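PDB 7PBG: FAD-binding oxidoreductase from Gulosibacter chungangensis, which acts as a 4-ethylphenol oxidase, dehydrogenating 4-alkylphenols by means of a covalently bound FAD. Local coordinates for residues A[121-126]-A[204-209]; A[241-246]-A[352-357]. One frame throughout, in Å; residues are numbered along the deposited sequence.

Interaction 1 (A[121-126]-A[204-209])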
# COMPACT_ATOMS: atom_id res chain seq x y z
N LEU A 121 -15.19 -13.34 -0.75
CA LEU A 121 -13.93 -12.61 -1.01
C LEU A 121 -13.75 -11.50 0.04
O LEU A 121 -12.83 -10.71 -0.10
CB LEU A 121 -13.98 -12.06 -2.44
CG LEU A 121 -14.04 -13.15 -3.51
CD1 LEU A 121 -13.99 -12.55 -4.90
CD2 LEU A 121 -12.93 -14.16 -3.32
N ALA A 122 -14.58 -11.48 1.08
CA ALA A 122 -14.38 -10.67 2.31
C ALA A 122 -14.12 -9.21 2.01
O ALA A 122 -13.01 -8.70 2.31
CB ALA A 122 -13.25 -11.21 3.12
N TYR A 123 -15.04 -8.56 1.32
CA TYR A 123 -14.96 -7.09 1.13
C TYR A 123 -16.35 -6.46 1.15
O TYR A 123 -17.32 -7.13 0.90
CB TYR A 123 -14.18 -6.72 -0.11
CG TYR A 123 -14.85 -7.02 -1.42
CD1 TYR A 123 -15.73 -6.13 -2.01
CD2 TYR A 123 -14.65 -8.21 -2.07
CE1 TYR A 123 -16.36 -6.39 -3.23
CE2 TYR A 123 -15.23 -8.49 -3.29
CZ TYR A 123 -16.10 -7.58 -3.88
OH TYR A 123 -16.70 -7.86 -5.08
N ALA A 124 -16.38 -5.15 1.33
CA ALA A 124 -17.61 -4.37 1.19
C ALA A 124 -17.30 -3.22 0.24
O ALA A 124 -16.11 -2.91 0.01
CB ALA A 124 -18.09 -3.88 2.53
N VAL A 125 -18.34 -2.68 -0.32
CA VAL A 125 -18.27 -1.49 -1.20
C VAL A 125 -19.15 -0.41 -0.60
O VAL A 125 -20.37 -0.68 -0.32
CB VAL A 125 -18.64 -1.80 -2.66
CG1 VAL A 125 -18.60 -0.55 -3.55
CG2 VAL A 125 -17.79 -2.93 -3.20
N VAL A 126 -18.59 0.77 -0.42
CA VAL A 126 -19.31 1.84 0.30
C VAL A 126 -19.34 3.12 -0.54
O VAL A 126 -18.38 3.41 -1.27
CB VAL A 126 -18.72 2.10 1.70
CG1 VAL A 126 -18.84 0.86 2.55
CG2 VAL A 126 -17.27 2.56 1.64
N ALA A 204 -12.33 -7.81 -10.24
CA ALA A 204 -11.20 -7.66 -9.30
C ALA A 204 -10.98 -6.20 -8.85
O ALA A 204 -10.00 -5.94 -8.14
CB ALA A 204 -9.96 -8.21 -9.98
N TRP A 205 -11.91 -5.29 -9.16
CA TRP A 205 -11.79 -3.87 -8.77
C TRP A 205 -11.49 -3.76 -7.26
O TRP A 205 -10.59 -3.01 -6.87
CB TRP A 205 -13.06 -3.13 -9.09
CG TRP A 205 -12.99 -1.64 -8.99
CD1 TRP A 205 -11.88 -0.86 -8.91
CD2 TRP A 205 -14.11 -0.75 -9.07
NE1 TRP A 205 -12.22 0.46 -8.94
CE2 TRP A 205 -13.58 0.56 -8.98
CE3 TRP A 205 -15.50 -0.91 -9.23
CZ2 TRP A 205 -14.41 1.69 -9.06
CZ3 TRP A 205 -16.30 0.19 -9.33
CH2 TRP A 205 -15.76 1.47 -9.17
N HIS A 206 -12.17 -4.54 -6.41
CA HIS A 206 -11.99 -4.44 -4.94
C HIS A 206 -11.13 -5.58 -4.40
O HIS A 206 -11.07 -5.72 -3.18
CB HIS A 206 -13.39 -4.35 -4.25
CG HIS A 206 -14.25 -3.32 -4.93
ND1 HIS A 206 -13.87 -1.99 -4.99
CD2 HIS A 206 -15.43 -3.42 -5.58
CE1 HIS A 206 -14.79 -1.32 -5.67
NE2 HIS A 206 -15.78 -2.14 -6.02
N LEU A 207 -10.49 -6.38 -5.27
CA LEU A 207 -9.67 -7.52 -4.86
C LEU A 207 -8.19 -7.21 -5.00
O LEU A 207 -7.44 -7.59 -4.13
CB LEU A 207 -9.99 -8.75 -5.71
CG LEU A 207 -11.46 -9.10 -5.83
CD1 LEU A 207 -11.63 -10.29 -6.74
CD2 LEU A 207 -12.03 -9.37 -4.46
N TYR A 208 -7.79 -6.56 -6.07
CA TYR A 208 -6.36 -6.44 -6.41
C TYR A 208 -6.07 -4.96 -6.67
O TYR A 208 -6.57 -4.41 -7.63
CB TYR A 208 -6.02 -7.29 -7.63
CG TYR A 208 -4.60 -7.14 -8.06
CD1 TYR A 208 -3.57 -7.60 -7.26
CD2 TYR A 208 -4.28 -6.45 -9.21
CE1 TYR A 208 -2.25 -7.44 -7.64
CE2 TYR A 208 -2.95 -6.30 -9.61
CZ TYR A 208 -1.94 -6.80 -8.82
OH TYR A 208 -0.61 -6.61 -9.18
N PRO A 209 -5.23 -4.33 -5.81
CA PRO A 209 -4.86 -2.91 -5.93
C PRO A 209 -3.71 -2.74 -6.94
O PRO A 209 -2.59 -2.51 -6.54
CB PRO A 209 -4.41 -2.56 -4.52
CG PRO A 209 -3.82 -3.82 -4.00
CD PRO A 209 -4.65 -4.93 -4.60
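Tyr123 and Val125, on strand 123-126, meet His206 of the loop 204-209 through two CH-pi contacts. His206 CB sits over one face of the Tyr123 ring, 4.0 Å from its centroid, and Val125 CG2 lies over one face of the His206 imidazole, 3.7 Å from that ring's centroid. Trp205 CG covers the other imidazole face, so the histidine is sandwiched. Its ND1 donates to Cys180 O, which fixes the ring's rotation and satisfies its buried N-H; a flat residue that packs by its faces and bonds by its rim suits this place.

The two rings themselves meet obliquely, their planes 45° apart; it is chiefly the CB of His206, not its imidazole, that covers the tyrosine face. Tyr123 can offer that face because its CG stands between the backbone N and the carbonyl carbon (chi1 71°), turning the ring toward the loop.

Purely apolar contacts complete the join. Leu207 CD2 reaches Tyr123 CE2 at 3.5 Å, while Leu207 CD1 meets Leu121 CD1 at 3.8 Å; branched leucine ends fill the angle beside the ring. With an alanine here in place of Tyr123, His206 CB and Leu207 CD2 would probably lose their shared aromatic support and a gap would open between strand and loop.

The second subunit packs on the leucines, with Pro404 and Ala403 of that chain, and its Arg436 bonds Ala122 O. On the strand side, Ala122 and Tyr123 both face Asn118, the G1 beta bulge of a beta hairpin joining strands 114-118 and 123-126 within the FAD-binding domain.

Interaction 2 (A[241-246]-A[352-357])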
# COMPACT_ATOMS: atom_id res chain seq x y z
N GLU A 241 -12.64 -17.01 17.76
CA GLU A 241 -12.74 -16.34 19.07
C GLU A 241 -11.89 -15.09 19.09
O GLU A 241 -10.95 -15.02 18.29
CB GLU A 241 -12.27 -17.31 20.15
CG GLU A 241 -12.82 -17.02 21.50
CD GLU A 241 -12.91 -18.22 22.44
OE1 GLU A 241 -12.84 -19.39 22.02
OE2 GLU A 241 -13.08 -17.96 23.59
N MET A 242 -12.20 -14.18 20.00
CA MET A 242 -11.40 -12.97 20.24
C MET A 242 -11.42 -12.71 21.75
O MET A 242 -12.49 -12.88 22.38
CB MET A 242 -11.98 -11.79 19.48
CG MET A 242 -11.95 -12.02 18.02
SD MET A 242 -12.53 -10.66 16.98
CE MET A 242 -14.28 -11.02 17.02
N LEU A 243 -10.29 -12.34 22.30
CA LEU A 243 -10.15 -12.07 23.75
C LEU A 243 -9.27 -10.85 23.96
O LEU A 243 -8.13 -10.81 23.37
CB LEU A 243 -9.56 -13.30 24.42
CG LEU A 243 -9.39 -13.21 25.93
CD1 LEU A 243 -10.74 -13.25 26.63
CD2 LEU A 243 -8.54 -14.36 26.42
N SER A 244 -9.81 -9.88 24.67
CA SER A 244 -9.13 -8.59 24.92
C SER A 244 -8.51 -8.55 26.29
O SER A 244 -8.87 -9.32 27.21
CB SER A 244 -10.04 -7.43 24.74
OG SER A 244 -10.49 -7.35 23.43
N PHE A 245 -7.56 -7.65 26.45
CA PHE A 245 -6.84 -7.49 27.71
C PHE A 245 -6.55 -6.02 27.98
O PHE A 245 -6.47 -5.18 27.05
CB PHE A 245 -5.59 -8.34 27.68
CG PHE A 245 -4.66 -8.05 26.54
CD1 PHE A 245 -3.70 -7.07 26.62
CD2 PHE A 245 -4.73 -8.82 25.40
CE1 PHE A 245 -2.83 -6.88 25.56
CE2 PHE A 245 -3.86 -8.62 24.33
CZ PHE A 245 -2.90 -7.65 24.43
N ALA A 246 -6.37 -5.76 29.26
CA ALA A 246 -5.94 -4.46 29.80
C ALA A 246 -4.74 -4.75 30.66
O ALA A 246 -4.76 -5.75 31.44
CB ALA A 246 -7.04 -3.78 30.58
N THR A 352 -8.27 -9.70 31.46
CA THR A 352 -8.93 -9.90 30.16
C THR A 352 -10.39 -9.52 30.35
O THR A 352 -10.80 -9.31 31.47
CB THR A 352 -8.81 -11.36 29.69
OG1 THR A 352 -9.68 -12.13 30.51
CG2 THR A 352 -7.42 -11.93 29.78
N ASN A 353 -11.13 -9.46 29.27
CA ASN A 353 -12.58 -9.14 29.34
C ASN A 353 -13.31 -10.28 30.00
O ASN A 353 -14.52 -10.08 30.33
CB ASN A 353 -13.16 -8.74 28.00
CG ASN A 353 -13.01 -9.80 26.94
OD1 ASN A 353 -11.90 -10.06 26.51
ND2 ASN A 353 -14.13 -10.40 26.54
N GLU A 354 -12.68 -11.46 30.16
CA GLU A 354 -13.30 -12.54 30.97
C GLU A 354 -13.06 -12.32 32.46
O GLU A 354 -13.95 -12.61 33.22
CB GLU A 354 -12.83 -13.93 30.54
CG GLU A 354 -13.25 -14.29 29.16
CD GLU A 354 -12.64 -15.57 28.60
OE1 GLU A 354 -11.57 -15.99 29.05
OE2 GLU A 354 -13.18 -16.06 27.63
N THR A 355 -11.87 -11.91 32.90
CA THR A 355 -11.56 -11.68 34.34
C THR A 355 -12.09 -10.32 34.81
O THR A 355 -12.33 -10.17 35.99
CB THR A 355 -10.08 -11.85 34.63
OG1 THR A 355 -9.38 -10.74 34.06
CG2 THR A 355 -9.53 -13.16 34.13
N LEU A 356 -12.30 -9.39 33.89
CA LEU A 356 -12.85 -8.06 34.20
C LEU A 356 -14.00 -7.85 33.23
O LEU A 356 -13.95 -7.00 32.33
CB LEU A 356 -11.77 -7.01 34.01
CG LEU A 356 -12.18 -5.60 34.43
CD1 LEU A 356 -12.23 -5.49 35.94
CD2 LEU A 356 -11.22 -4.60 33.84
N PRO A 357 -15.10 -8.61 33.39
CA PRO A 357 -16.25 -8.47 32.50
C PRO A 357 -16.98 -7.16 32.80
O PRO A 357 -16.83 -6.60 33.89
CB PRO A 357 -17.13 -9.69 32.85
CG PRO A 357 -16.83 -9.86 34.30
CD PRO A 357 -15.35 -9.57 34.47
O HOH W 1 -14.02 -12.64 24.53
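The flat carboxylate of Glu354 has Leu243 CD1 over one face, 3.6 Å from its CD, while its OE1 forms a salt bridge with Arg328. The same leucine methyl comes within 3.4 Å of Asn353 OD1, obliquely to that carboxamide. Both polar atoms of the carboxamide are used: OD1 accepts from Ser244 N (2.8 Å, 151° at the hydrogen), the donor tilted from the carbonyl plane, and ND2 donates to a water 3.0 Å away. That water in turn donates a hydrogen bond to Met242 O, extending the asparagine's reach along the strand.

The backbone of Asn353 adds a second bond, its N donating to Ser244 O at 3.1 Å from well above the carbonyl plane. Asn353 CG lies between the backbone N and the carbonyl carbon (chi1 58°), folding OD1 back beside its own N, so that one residue answers both the N-H and the C=O of Ser244. An asparagine suits the spot because its short side chain carries an acceptor and a donor. This continues the antiparallel pairing of Phe245 with Thr352, a non-hydrogen-bonded pair, just where the chain leaves strand 349-352.

Thr352 organises the departure. Its OG1 accepts from Thr355 N at 3.2 Å in an ST motif, and Thr355 OG1 accepts in return from Thr352 N, so the turn is braced from both ends.

Glu241 OE2 and Glu354 OE2 stand 4.5 Å apart, a like-charge approach that Arg328 is likely to offset, since it makes a salt bridge to each glutamate. The chemistry thus implies a mostly polar, partly water-mediated closure of a sheet edge, with one leucine methyl as its greasy centre.

Overall arrangement
The two contacts lie far apart, their centres about 32 Å from each other, and share no strand or sheet. Interaction 1 is fully buried, held by aromatic and aliphatic surfaces between the sheet containing strand 123-126 and a loop, and the second subunit closes over part of it. Interaction 2 is partly exposed, at the margin of the eight-stranded antiparallel sheet where 349-352 is the outermost strand within the chain, and no other chain touches it. The chemistry follows the setting: ring faces and methyl groups carry the buried contact, whereas backbone mimicry by an amide, a bridging water and carboxylates salt-bridged to an arginine carry the edge.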